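Local coordinates for protein shikimate 5-dehydrogenase AroE (5-dehydroshikimate reductase) (Mycobacterium tuberculosis, PDB 4P4G) that probably catalyses the NADP-dependent reduction of 3-dehydroshikimate to shikimate, a step of chorismate biosynthesis, and holds a shikimate molecule in its substrate pocket, at residues T37-E42 against P57-V62; E47-V52 against L73-E78; G111-A116 against V209-I214; L123-T128 against S151-R156; R156-G161 against V166-C171. All blocks are in the same frame, centred on the assembly; numbering follows the deposited sequence.

Interaction 1: T37-E42 against P57-V62; sequences TYERIE and PEWVGV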
# COMPACT_ATOMS: atom_id res chain seq x y z
N THR A 37 10.18 -15.38 -13.81
CA THR A 37 10.79 -15.20 -12.50
C THR A 37 10.33 -13.92 -11.80
O THR A 37 9.87 -12.96 -12.44
CB THR A 37 12.34 -15.22 -12.60
OG1 THR A 37 12.78 -14.19 -13.49
CG2 THR A 37 12.83 -16.57 -13.11
N TYR A 38 10.47 -13.91 -10.49
CA TYR A 38 10.15 -12.74 -9.69
C TYR A 38 11.09 -12.68 -8.49
O TYR A 38 11.06 -13.55 -7.61
CB TYR A 38 8.68 -12.81 -9.26
CG TYR A 38 8.14 -11.54 -8.63
CD1 TYR A 38 8.52 -11.17 -7.34
CD2 TYR A 38 7.24 -10.73 -9.31
CE1 TYR A 38 8.02 -10.02 -6.75
CE2 TYR A 38 6.74 -9.59 -8.73
CZ TYR A 38 7.13 -9.24 -7.45
OH TYR A 38 6.62 -8.11 -6.88
N GLU A 39 11.94 -11.65 -8.46
CA GLU A 39 12.97 -11.57 -7.42
C GLU A 39 12.85 -10.31 -6.57
O GLU A 39 12.19 -9.34 -6.95
CB GLU A 39 14.35 -11.66 -8.06
CG GLU A 39 14.62 -10.61 -9.13
CD GLU A 39 15.80 -10.99 -10.02
OE1 GLU A 39 15.59 -11.20 -11.24
OE2 GLU A 39 16.94 -11.09 -9.51
N ARG A 40 13.51 -10.33 -5.42
CA ARG A 40 13.60 -9.15 -4.58
C ARG A 40 14.88 -8.39 -4.93
O ARG A 40 15.95 -9.00 -5.06
CB ARG A 40 13.63 -9.56 -3.11
CG ARG A 40 12.42 -10.43 -2.70
CD ARG A 40 12.57 -10.97 -1.28
NE ARG A 40 11.49 -11.89 -0.93
CZ ARG A 40 11.46 -13.17 -1.28
NH1 ARG A 40 12.47 -13.70 -1.98
NH2 ARG A 40 10.42 -13.93 -0.95
N ILE A 41 14.77 -7.08 -5.07
CA ILE A 41 15.91 -6.22 -5.40
C ILE A 41 16.01 -5.12 -4.36
O ILE A 41 15.08 -4.33 -4.19
CB ILE A 41 15.77 -5.59 -6.79
CG1 ILE A 41 15.65 -6.67 -7.86
CG2 ILE A 41 16.96 -4.65 -7.09
CD1 ILE A 41 15.49 -6.10 -9.26
N GLU A 42 17.13 -5.09 -3.65
CA GLU A 42 17.36 -4.06 -2.64
C GLU A 42 17.67 -2.76 -3.37
O GLU A 42 18.60 -2.71 -4.16
CB GLU A 42 18.55 -4.46 -1.76
CG GLU A 42 18.92 -3.42 -0.72
CD GLU A 42 18.09 -3.54 0.53
OE1 GLU A 42 17.23 -4.45 0.58
OE2 GLU A 42 18.30 -2.74 1.47
N PRO A 57 15.29 -6.41 -21.97
CA PRO A 57 13.98 -6.40 -22.64
C PRO A 57 13.04 -7.50 -22.14
O PRO A 57 11.86 -7.48 -22.49
CB PRO A 57 14.34 -6.63 -24.11
CG PRO A 57 15.59 -7.43 -24.06
CD PRO A 57 16.35 -6.98 -22.83
N GLU A 58 13.52 -8.42 -21.32
CA GLU A 58 12.64 -9.45 -20.78
C GLU A 58 11.94 -9.05 -19.48
O GLU A 58 11.10 -9.79 -18.98
CB GLU A 58 13.35 -10.80 -20.66
CG GLU A 58 14.14 -11.22 -21.93
CD GLU A 58 13.37 -11.07 -23.24
OE1 GLU A 58 12.13 -11.22 -23.26
OE2 GLU A 58 14.02 -10.80 -24.28
N TRP A 59 12.28 -7.89 -18.92
CA TRP A 59 11.54 -7.37 -17.76
C TRP A 59 10.20 -6.78 -18.19
O TRP A 59 10.15 -5.88 -19.03
CB TRP A 59 12.36 -6.31 -17.02
CG TRP A 59 13.48 -6.90 -16.26
CD1 TRP A 59 14.70 -7.26 -16.74
CD2 TRP A 59 13.48 -7.24 -14.87
NE1 TRP A 59 15.47 -7.79 -15.73
CE2 TRP A 59 14.74 -7.79 -14.57
CE3 TRP A 59 12.54 -7.11 -13.84
CZ2 TRP A 59 15.09 -8.22 -13.29
CZ3 TRP A 59 12.89 -7.53 -12.57
CH2 TRP A 59 14.15 -8.08 -12.31
N VAL A 60 9.11 -7.29 -17.62
CA VAL A 60 7.78 -6.80 -17.96
C VAL A 60 7.25 -5.77 -16.97
O VAL A 60 6.31 -5.04 -17.28
CB VAL A 60 6.73 -7.94 -18.02
CG1 VAL A 60 7.01 -8.87 -19.20
CG2 VAL A 60 6.71 -8.70 -16.71
N GLY A 61 7.84 -5.74 -15.78
CA GLY A 61 7.41 -4.81 -14.74
C GLY A 61 8.07 -5.08 -13.41
O GLY A 61 8.71 -6.12 -13.22
N VAL A 62 7.96 -4.13 -12.49
CA VAL A 62 8.40 -4.34 -11.11
C VAL A 62 7.39 -3.72 -10.16
O VAL A 62 6.73 -2.72 -10.49
CB VAL A 62 9.78 -3.73 -10.83
CG1 VAL A 62 10.87 -4.50 -11.53
CG2 VAL A 62 9.82 -2.25 -11.25
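Glu-39 and Ile-41 of strand 37-42 meet the indole of Trp-59, and the six-membered end of that ring takes the whole of the side-chain contact. The apolar part is one pair: Ile-41 CD1 lies 3.9 Å from Trp-59 CH2, the two side chains arriving from opposite directions. Ile-41 is extended through CG1 to CD1, which lets the terminal methyl reach the ring.

The second kind of contact sets a carboxylate beside ring carbons. Glu-39 OE1 stands 3.6 Å from Trp-59 CH2 and 3.7 Å from Trp-59 CZ2, approaching obliquely, with the carboxylate and ring planes 26° apart. The first torsion of Glu-39 (chi1 56°) puts CG between the backbone N and the carbonyl carbon, and the chain then runs on extended and crosses the indole at about a right angle.

No hydrogen bond joins the segments, because strand 7-12 separates them in the sheet: the backbones of Thr-37, Glu-39 and Ile-41 pair with Lys-6, just before strand 7-12, and with Ala-8 and Val-10 on it. Trp-59 therefore bridges over an intervening strand, and it also stacks on Phe-55, which Ile-41 touches as well. Tyr-38 bonds through OH to Ser-63 of the shikimate pocket. With 130 Å² buried and neither a hydrogen bond nor a salt bridge across it, the contact is van der Waals in kind.

Interaction 2: E47-V52 against L73-E78; sequences ELPVVV and LRFADE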
# COMPACT_ATOMS: atom_id res chain seq x y z
N GLU A 47 18.42 5.25 -6.03
CA GLU A 47 18.97 4.22 -6.90
C GLU A 47 17.96 3.72 -7.93
O GLU A 47 18.34 3.13 -8.94
CB GLU A 47 19.51 3.06 -6.07
CG GLU A 47 20.71 3.41 -5.17
CD GLU A 47 20.33 3.80 -3.74
OE1 GLU A 47 19.34 4.55 -3.55
OE2 GLU A 47 21.03 3.36 -2.79
N LEU A 48 16.67 3.96 -7.69
CA LEU A 48 15.63 3.38 -8.55
C LEU A 48 15.80 3.63 -10.06
O LEU A 48 15.70 2.68 -10.85
CB LEU A 48 14.22 3.74 -8.04
CG LEU A 48 13.02 3.11 -8.74
CD1 LEU A 48 11.87 2.94 -7.76
CD2 LEU A 48 12.56 3.94 -9.93
N PRO A 49 16.05 4.88 -10.48
CA PRO A 49 16.17 5.10 -11.93
C PRO A 49 17.32 4.33 -12.57
O PRO A 49 17.17 3.89 -13.70
CB PRO A 49 16.45 6.61 -12.04
CG PRO A 49 15.85 7.19 -10.80
CD PRO A 49 16.08 6.16 -9.73
N VAL A 50 18.44 4.18 -11.87
CA VAL A 50 19.57 3.44 -12.44
C VAL A 50 19.31 1.93 -12.44
O VAL A 50 19.66 1.22 -13.39
CB VAL A 50 20.89 3.79 -11.73
CG1 VAL A 50 22.00 2.85 -12.19
CG2 VAL A 50 21.29 5.23 -12.04
N VAL A 51 18.68 1.43 -11.38
CA VAL A 51 18.29 0.02 -11.34
C VAL A 51 17.30 -0.32 -12.46
O VAL A 51 17.54 -1.21 -13.29
CB VAL A 51 17.71 -0.35 -9.97
CG1 VAL A 51 17.10 -1.74 -10.02
CG2 VAL A 51 18.81 -0.27 -8.90
N VAL A 52 16.19 0.41 -12.51
CA VAL A 52 15.17 0.13 -13.53
C VAL A 52 15.67 0.42 -14.94
O VAL A 52 15.37 -0.32 -15.89
CB VAL A 52 13.85 0.88 -13.26
CG1 VAL A 52 12.80 0.48 -14.29
CG2 VAL A 52 13.33 0.58 -11.87
N LEU A 73 6.94 7.04 -9.48
CA LEU A 73 6.04 7.90 -10.24
C LEU A 73 6.82 8.85 -11.13
O LEU A 73 6.50 9.02 -12.31
CB LEU A 73 5.15 8.71 -9.29
CG LEU A 73 4.10 9.54 -10.04
CD1 LEU A 73 2.81 8.77 -10.12
CD2 LEU A 73 3.89 10.90 -9.39
N ARG A 74 7.86 9.46 -10.58
CA ARG A 74 8.64 10.42 -11.35
C ARG A 74 9.39 9.77 -12.51
O ARG A 74 9.59 10.39 -13.57
CB ARG A 74 9.65 11.13 -10.45
CG ARG A 74 9.01 12.06 -9.44
CD ARG A 74 10.09 12.88 -8.76
NE ARG A 74 11.11 12.07 -8.11
CZ ARG A 74 11.09 11.73 -6.82
NH1 ARG A 74 10.08 12.10 -6.05
NH2 ARG A 74 12.08 11.00 -6.31
N PHE A 75 9.83 8.54 -12.30
CA PHE A 75 10.67 7.84 -13.27
C PHE A 75 9.90 7.51 -14.54
O PHE A 75 10.42 7.62 -15.65
CB PHE A 75 11.24 6.56 -12.65
CG PHE A 75 11.90 5.65 -13.65
CD1 PHE A 75 13.18 5.92 -14.11
CD2 PHE A 75 11.24 4.52 -14.12
CE1 PHE A 75 13.79 5.08 -15.04
CE2 PHE A 75 11.85 3.68 -15.05
CZ PHE A 75 13.13 3.96 -15.50
N ALA A 76 8.64 7.09 -14.36
CA ALA A 76 7.80 6.69 -15.48
C ALA A 76 7.50 7.84 -16.42
O ALA A 76 7.28 8.97 -15.99
CB ALA A 76 6.50 6.10 -14.96
N ASP A 77 7.46 7.55 -17.72
CA ASP A 77 7.13 8.58 -18.70
C ASP A 77 5.62 8.65 -19.00
O ASP A 77 5.15 9.64 -19.57
CB ASP A 77 7.94 8.38 -19.98
CG ASP A 77 8.00 6.92 -20.39
OD1 ASP A 77 8.91 6.19 -19.91
OD2 ASP A 77 7.13 6.51 -21.19
N GLU A 78 4.88 7.60 -18.62
CA GLU A 78 3.42 7.62 -18.68
C GLU A 78 2.93 7.24 -17.30
O GLU A 78 3.57 6.46 -16.62
CB GLU A 78 2.86 6.53 -19.61
CG GLU A 78 3.25 6.53 -21.06
CD GLU A 78 2.61 5.33 -21.77
OE1 GLU A 78 3.21 4.78 -22.71
OE2 GLU A 78 1.50 4.93 -21.34
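The flat group here is the ring of Phe-75, and Leu-48, Pro-49 and Val-52 approach it at a slant rather than squarely over a face or at an edge. The three belong to helix 48-53, the connection in the beta-alpha-beta crossover formed by strand 37-42, helix 48-53 and strand 59-64. They meet different atoms of Phe-75: Leu-48 CD2 rests 4.0 Å from Phe-75 CB at the root of the ring, Pro-49 CA comes to 3.8 Å from Phe-75 CD1 on one flank, and Val-52 meets CE2 and CZ at the far end. A second ring, that of Trp-99, meets Phe-75 with the planes at about 50°.

Helix 69-75 follows strand 59-64, and Phe-75 joins the two helices within the substrate-binding domain. Both pack on the mixed sheet, Val-52 against Leu-11 and Trp-99, Phe-75 against Leu-92.

Phe-75 closes its helix, since Ala-76 already leaves helical backbone angles. Its CG lies anti to the backbone N (chi1 169°), which places the ring against helix 48-53. The backbones come nearest at Pro-49 and Phe-75, whose CA atoms are 6.3 Å apart. Phe-75 is the one residue of 73-78 that takes part, giving 97 of the 172 Å² buried, and it does so without any hydrogen bond. The tightest approach is that of Val-52 CG1, 3.4 Å from Phe-75 CE2.

Interaction 3: G111-A116 against V209-I214; sequences GALGAA and VLLDAI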
# COMPACT_ATOMS: atom_id res chain seq x y z
N GLY A 111 -9.89 -3.32 -1.15
CA GLY A 111 -10.15 -4.75 -1.12
C GLY A 111 -9.98 -5.38 0.24
O GLY A 111 -10.75 -6.27 0.62
N ALA A 112 -8.97 -4.94 0.99
CA ALA A 112 -8.71 -5.48 2.33
C ALA A 112 -9.82 -5.09 3.30
O ALA A 112 -10.23 -5.90 4.14
CB ALA A 112 -7.38 -5.00 2.84
N LEU A 113 -10.29 -3.85 3.20
CA LEU A 113 -11.36 -3.37 4.08
C LEU A 113 -12.74 -3.90 3.71
O LEU A 113 -13.55 -4.23 4.60
CB LEU A 113 -11.38 -1.84 4.12
CG LEU A 113 -10.24 -1.20 4.89
CD1 LEU A 113 -10.23 0.32 4.71
CD2 LEU A 113 -10.37 -1.56 6.36
N GLY A 114 -13.03 -3.98 2.41
CA GLY A 114 -14.32 -4.50 1.96
C GLY A 114 -15.40 -3.43 1.92
O GLY A 114 -16.07 -3.25 0.90
N ALA A 115 -15.58 -2.74 3.04
CA ALA A 115 -16.55 -1.65 3.15
C ALA A 115 -16.10 -0.66 4.22
O ALA A 115 -15.39 -1.03 5.16
CB ALA A 115 -17.93 -2.19 3.47
N ALA A 116 -16.51 0.59 4.06
CA ALA A 116 -16.27 1.66 5.03
C ALA A 116 -17.18 2.82 4.62
O ALA A 116 -17.31 3.11 3.43
CB ALA A 116 -14.83 2.09 5.02
N VAL A 209 -11.99 -0.78 13.71
CA VAL A 209 -11.36 -1.56 12.63
C VAL A 209 -9.98 -0.98 12.34
O VAL A 209 -9.84 0.24 12.21
CB VAL A 209 -12.18 -1.50 11.32
CG1 VAL A 209 -11.53 -2.36 10.23
CG2 VAL A 209 -13.61 -1.93 11.54
N LEU A 210 -8.98 -1.86 12.25
CA LEU A 210 -7.62 -1.46 11.93
C LEU A 210 -7.15 -2.20 10.69
O LEU A 210 -7.20 -3.44 10.64
CB LEU A 210 -6.66 -1.83 13.07
CG LEU A 210 -5.17 -1.90 12.70
CD1 LEU A 210 -4.60 -0.51 12.39
CD2 LEU A 210 -4.36 -2.59 13.80
N LEU A 211 -6.68 -1.45 9.70
CA LEU A 211 -5.94 -2.06 8.61
C LEU A 211 -4.50 -1.62 8.79
O LEU A 211 -4.20 -0.43 8.75
CB LEU A 211 -6.48 -1.58 7.24
CG LEU A 211 -5.66 -1.98 6.01
CD1 LEU A 211 -5.52 -3.51 5.91
CD2 LEU A 211 -6.29 -1.42 4.75
N ASP A 212 -3.59 -2.57 9.03
CA ASP A 212 -2.18 -2.21 9.20
C ASP A 212 -1.43 -2.59 7.94
O ASP A 212 -1.50 -3.73 7.50
CB ASP A 212 -1.59 -2.93 10.43
CG ASP A 212 -0.32 -2.26 10.96
OD1 ASP A 212 0.40 -1.63 10.15
OD2 ASP A 212 -0.05 -2.36 12.18
N ALA A 213 -0.71 -1.64 7.35
CA ALA A 213 0.06 -1.95 6.14
C ALA A 213 1.22 -2.90 6.40
O ALA A 213 1.69 -3.59 5.49
CB ALA A 213 0.55 -0.67 5.49
N ILE A 214 1.68 -2.93 7.64
CA ILE A 214 2.81 -3.79 8.04
C ILE A 214 2.38 -5.26 8.09
O ILE A 214 1.27 -5.58 8.53
CB ILE A 214 3.34 -3.39 9.44
CG1 ILE A 214 3.87 -1.94 9.44
CG2 ILE A 214 4.43 -4.37 9.91
CD1 ILE A 214 4.97 -1.69 8.44
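Val-209 begins the contact on strand 209-212 by setting its CG1 4.1 Å from Leu-113 CD2, at the last turn of helix 105-113. That methyl branch is anti to the backbone N (chi1 -178°), and the two side chains slant across each other.

Leu-210 points to the opposite side of the sheet, where it packs on Leu-222 and Val-226 of helix 221-229. Leu-211 faces helix 105-113 again and carries most of the packing with CB and both terminal methyls: CB lies 4.0 Å from Leu-113 CD2, CD2 lies 4.0 Å from Leu-113 CG, and CD1 lies 3.9 Å from Ala-112 CB. Leu-113 is thus shared between Val-209 and Leu-211 by its CD2 branch, while Ala-112 receives one methyl.

Asp-212 ends the strand with an Asx turn. Its OD1 accepts from the backbone N of Ile-214 at 3.1 Å, the donor standing 45° above the carboxylate plane, and OD2 is bonded to Thr-220, so both oxygens have a partner. On the helical side, Gly-114 breaks the helix with a positive phi of 86°.

Between the segments the contact is purely apolar, burying 165 Å². Helix 105-113, which starts at Asp-105 of the shikimate pocket, is here laid against the strand next to the outermost one, 232-234, of the parallel sheet, as in the helix-covered Rossmann-type domain that probably binds NADP.

Interaction 4: L123-T128 against S151-R156; sequences LGSGGT and SDKAAR. With SO4 (sulfate ion), chain K; SO4 (sulfate ion), chain J.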
# COMPACT_ATOMS: atom_id res chain seq x y z
N LEU A 123 -2.91 7.02 9.29
CA LEU A 123 -1.64 7.38 9.91
C LEU A 123 -0.51 7.38 8.91
O LEU A 123 -0.30 6.40 8.19
CB LEU A 123 -1.28 6.39 11.01
CG LEU A 123 -2.34 6.07 12.05
CD1 LEU A 123 -1.72 5.18 13.12
CD2 LEU A 123 -2.89 7.34 12.65
N GLY A 124 0.22 8.49 8.88
CA GLY A 124 1.43 8.60 8.07
C GLY A 124 1.29 9.55 6.91
O GLY A 124 0.19 9.97 6.57
N SER A 125 2.42 9.88 6.29
CA SER A 125 2.43 10.72 5.10
C SER A 125 3.43 10.22 4.06
O SER A 125 3.89 10.98 3.20
CB SER A 125 2.74 12.17 5.48
OG SER A 125 4.02 12.27 6.07
N GLY A 126 3.77 8.94 4.16
CA GLY A 126 4.66 8.30 3.20
C GLY A 126 3.95 7.91 1.91
O GLY A 126 2.83 8.36 1.65
N GLY A 127 4.59 7.08 1.11
CA GLY A 127 4.08 6.76 -0.22
C GLY A 127 2.79 5.95 -0.27
O GLY A 127 2.12 5.93 -1.29
N THR A 128 2.44 5.28 0.84
CA THR A 128 1.22 4.49 0.90
C THR A 128 0.06 5.33 1.44
O THR A 128 -1.11 5.04 1.18
CB THR A 128 1.43 3.23 1.77
OG1 THR A 128 2.54 2.48 1.26
CG2 THR A 128 0.19 2.35 1.74
N SER A 151 3.91 17.64 9.13
CA SER A 151 2.70 18.45 8.92
C SER A 151 2.59 19.05 7.51
O SER A 151 1.49 19.28 7.02
CB SER A 151 2.59 19.55 9.98
OG SER A 151 3.67 20.46 9.88
N ASP A 152 3.72 19.31 6.86
CA ASP A 152 3.69 19.84 5.50
C ASP A 152 3.18 18.79 4.51
O ASP A 152 2.39 19.09 3.61
CB ASP A 152 5.07 20.34 5.08
CG ASP A 152 5.55 21.52 5.91
OD1 ASP A 152 4.70 22.34 6.33
OD2 ASP A 152 6.77 21.63 6.13
N LYS A 153 3.63 17.55 4.67
CA LYS A 153 3.16 16.47 3.81
C LYS A 153 1.70 16.13 4.12
O LYS A 153 0.94 15.73 3.24
CB LYS A 153 4.05 15.24 3.96
CG LYS A 153 5.46 15.43 3.40
CD LYS A 153 5.41 15.99 1.99
CE LYS A 153 6.80 16.01 1.35
NZ LYS A 153 6.79 16.66 0.02
N ALA A 154 1.31 16.31 5.38
CA ALA A 154 -0.07 16.06 5.77
C ALA A 154 -1.00 17.05 5.08
O ALA A 154 -2.11 16.70 4.69
CB ALA A 154 -0.21 16.14 7.28
N ALA A 155 -0.55 18.29 4.94
CA ALA A 155 -1.33 19.30 4.24
C ALA A 155 -1.63 18.89 2.80
O ALA A 155 -2.71 19.17 2.28
CB ALA A 155 -0.61 20.66 4.28
N ARG A 156 -0.66 18.24 2.15
CA ARG A 156 -0.84 17.77 0.78
C ARG A 156 -1.89 16.67 0.73
O ARG A 156 -2.66 16.57 -0.23
CB ARG A 156 0.48 17.23 0.22
CG ARG A 156 1.65 18.20 0.31
CD ARG A 156 1.58 19.23 -0.78
NE ARG A 156 2.75 20.11 -0.80
CZ ARG A 156 2.75 21.31 -1.38
NH1 ARG A 156 1.65 21.75 -1.97
NH2 ARG A 156 3.84 22.07 -1.36
S SO4 K . 6.22 20.30 1.02
O1 SO4 K . 6.40 21.08 -0.19
O2 SO4 K . 5.25 19.23 0.78
O3 SO4 K . 7.49 19.70 1.42
O4 SO4 K . 5.74 21.19 2.07
S SO4 J . 5.08 10.39 9.03
O1 SO4 J . 4.32 10.07 10.24
O2 SO4 J . 4.79 11.76 8.58
O3 SO4 J . 6.51 10.30 9.33
O4 SO4 J . 4.80 9.43 7.95
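Ser-125 presses on the first turn of helix 151-163 at Lys-153. Its OG lies 3.6 Å from Lys-153 CB and its CB 3.7 Å from the same atom, a small van der Waals contact without a direct hydrogen bond.

The serine rotamer sets what else happens. With chi1 at 61°, OG stands between the backbone N and the carbonyl carbon and shares one sulfate with its own amide: Ser-125 OG gives a bond of 2.7 Å to O2 of the chain J sulfate, and Ser-125 N one of 2.9 Å to O4. Lys-153 starts toward the loop but bends at chi2 (-50°) and then runs extended, which carries NZ away to the chain K sulfate, 3.1 Å from its O2. Arg-156, one turn on, is likewise bent at chi2 and comes to that ion edge-on, the sulfur in the guanidinium plane. Its NE bonds O2 at 3.1 Å and NH2 bonds O1 at 3.0 Å, both nearly straight. The sulfates probably come from the crystallisation liquor, but the first, held by Ser-125 of the glycine-rich loop and by the amides of Arg-149 and Asn-150, is consistent with an anion site for part of NADP.

Gly-124 has a phi of 112°, which favours glycine. The loop leaves strand 119-123 and leads to helix 129-139, while helix 151-163 follows strand 143-148; Ser-125 touches Ala-148, and Ala-154 touches both Val-146 of strand 143-148 and Phe-170 of strand 167-172.

Interaction 5: R156-G161 against V166-C171; sequences RLVDLG and VATRFC. With SO4 (sulfate ion), chain K.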
# COMPACT_ATOMS: atom_id res chain seq x y z
N ARG A 156 -0.66 18.24 2.15
CA ARG A 156 -0.84 17.77 0.78
C ARG A 156 -1.89 16.67 0.73
O ARG A 156 -2.66 16.57 -0.23
CB ARG A 156 0.48 17.23 0.22
CG ARG A 156 1.65 18.20 0.31
CD ARG A 156 1.58 19.23 -0.78
NE ARG A 156 2.75 20.11 -0.80
CZ ARG A 156 2.75 21.31 -1.38
NH1 ARG A 156 1.65 21.75 -1.97
NH2 ARG A 156 3.84 22.07 -1.36
N LEU A 157 -1.90 15.83 1.76
CA LEU A 157 -2.88 14.75 1.89
C LEU A 157 -4.28 15.31 2.13
O LEU A 157 -5.26 14.79 1.61
CB LEU A 157 -2.47 13.80 3.02
CG LEU A 157 -1.26 12.93 2.69
CD1 LEU A 157 -0.75 12.16 3.89
CD2 LEU A 157 -1.60 11.99 1.56
N VAL A 158 -4.37 16.39 2.91
CA VAL A 158 -5.64 17.08 3.09
C VAL A 158 -6.20 17.62 1.77
O VAL A 158 -7.39 17.47 1.49
CB VAL A 158 -5.53 18.20 4.14
CG1 VAL A 158 -6.77 19.07 4.14
CG2 VAL A 158 -5.27 17.59 5.52
N ASP A 159 -5.35 18.24 0.95
CA ASP A 159 -5.78 18.70 -0.37
C ASP A 159 -6.28 17.57 -1.25
O ASP A 159 -7.29 17.72 -1.94
CB ASP A 159 -4.65 19.43 -1.10
CG ASP A 159 -5.05 19.84 -2.52
OD1 ASP A 159 -5.88 20.77 -2.66
OD2 ASP A 159 -4.53 19.24 -3.49
N LEU A 160 -5.55 16.46 -1.24
CA LEU A 160 -5.93 15.28 -2.01
C LEU A 160 -7.32 14.79 -1.61
O LEU A 160 -8.21 14.64 -2.45
CB LEU A 160 -4.91 14.16 -1.82
CG LEU A 160 -5.29 12.84 -2.50
CD1 LEU A 160 -5.50 13.05 -4.00
CD2 LEU A 160 -4.23 11.80 -2.24
N GLY A 161 -7.49 14.57 -0.31
CA GLY A 161 -8.78 14.17 0.23
C GLY A 161 -9.90 15.10 -0.20
O GLY A 161 -10.97 14.65 -0.64
N VAL A 166 -13.88 14.31 -0.18
CA VAL A 166 -13.97 13.91 1.22
C VAL A 166 -13.47 15.03 2.14
O VAL A 166 -12.40 15.59 1.90
CB VAL A 166 -13.14 12.64 1.49
CG1 VAL A 166 -13.15 12.29 2.96
CG2 VAL A 166 -13.70 11.48 0.68
N ALA A 167 -14.24 15.35 3.18
CA ALA A 167 -13.81 16.33 4.19
C ALA A 167 -12.60 15.77 4.93
O ALA A 167 -12.70 14.74 5.61
CB ALA A 167 -14.93 16.65 5.16
N THR A 168 -11.46 16.44 4.80
CA THR A 168 -10.22 15.91 5.35
C THR A 168 -9.56 16.97 6.23
O THR A 168 -9.70 18.16 5.96
CB THR A 168 -9.26 15.45 4.21
OG1 THR A 168 -9.96 14.56 3.32
CG2 THR A 168 -8.04 14.71 4.75
N ARG A 169 -8.89 16.55 7.31
CA ARG A 169 -8.16 17.49 8.15
C ARG A 169 -6.94 16.81 8.74
O ARG A 169 -6.82 15.58 8.71
CB ARG A 169 -9.04 18.05 9.27
CG ARG A 169 -9.25 17.05 10.40
CD ARG A 169 -10.38 17.46 11.34
NE ARG A 169 -10.86 16.30 12.08
CZ ARG A 169 -10.30 15.82 13.19
NH1 ARG A 169 -9.23 16.41 13.72
NH2 ARG A 169 -10.81 14.75 13.79
N PHE A 170 -6.03 17.62 9.26
CA PHE A 170 -4.80 17.13 9.87
C PHE A 170 -4.90 17.18 11.39
O PHE A 170 -5.45 18.13 11.95
CB PHE A 170 -3.62 18.00 9.41
CG PHE A 170 -2.37 17.83 10.24
CD1 PHE A 170 -1.70 16.62 10.27
CD2 PHE A 170 -1.86 18.90 10.97
CE1 PHE A 170 -0.54 16.46 11.03
CE2 PHE A 170 -0.71 18.75 11.73
CZ PHE A 170 -0.05 17.53 11.76
N CYS A 171 -4.37 16.14 12.04
CA CYS A 171 -4.26 16.09 13.50
C CYS A 171 -2.85 15.67 13.87
O CYS A 171 -2.38 14.62 13.44
CB CYS A 171 -5.27 15.09 14.06
SG CYS A 171 -5.20 14.88 15.87
S SO4 K . 6.22 20.30 1.02
O1 SO4 K . 6.40 21.08 -0.19
O2 SO4 K . 5.25 19.23 0.78
O3 SO4 K . 7.49 19.70 1.42
O4 SO4 K . 5.74 21.19 2.07
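Val-158 and Thr-168 lie across from each other where helix 151-163 runs back along strand 167-172. The local axes are 7.1 Å apart and point 170° from one another, close to antiparallel.

Val-158 splits its two methyls along the strand. CG1, anti to the backbone N, rests 3.6 Å from Thr-168 O; CG2 reaches further along, 3.7 Å from Arg-169 C and 4.2 Å from Phe-170 CB. Thr-168 answers with its own branches parted: CG2 sits 3.8 Å from Val-158 CA, while OG1 goes the other way, to 3.3 Å from Gly-161 CA. The absence of a side chain on Gly-161 is what makes this approach possible, since a carbon in the CB position would collide with that hydroxyl. Thr-168 takes chi1 -52°, which holds OG1 beside its own backbone N and within 3.0 Å of Val-166 O. It donates there from well above the carbonyl plane, so the hydroxyl has a partner although it faces the helix.

Near the turn that joins the two elements, the backbones meet directly. Val-166 N donates to Gly-161 O at 3.0 Å with an N-H...O angle of 156°, the donor tilted from the carbonyl plane; Val-166 CB also packs on that oxygen.

Strand 167-172 is an outer strand of the parallel sheet, bonded to strand 143-148, and the side chain of Leu-157 touches Ala-129 and Pro-130 of helix 129-139. Helix and strand thus complete the second half of a beta-alpha-beta crossover (143-148, 151-163, 167-172), the repeating unit of a Rossmann-type fold.

In the fold
From the N terminus, interaction 1 opens first, and interaction 2 starts inside its loop yet closes beyond it, so the two cross. In the substrate-binding domain, interaction 1 links two strands of the mixed sheet across strand 7-12 and interaction 2 joins two helices that pack on it; they touch where Ile-41 meets Val-51. Interaction 3 then opens a long loop that only strand 209-212 closes, and within it interactions 4 and 5 follow in series. These two share Arg-156 and helix 151-163 and pack together through Ala-154 and Phe-170. Interactions 3 and 5 reach different strands of the parallel sheet, on the other side of the chain's centre from interaction 1.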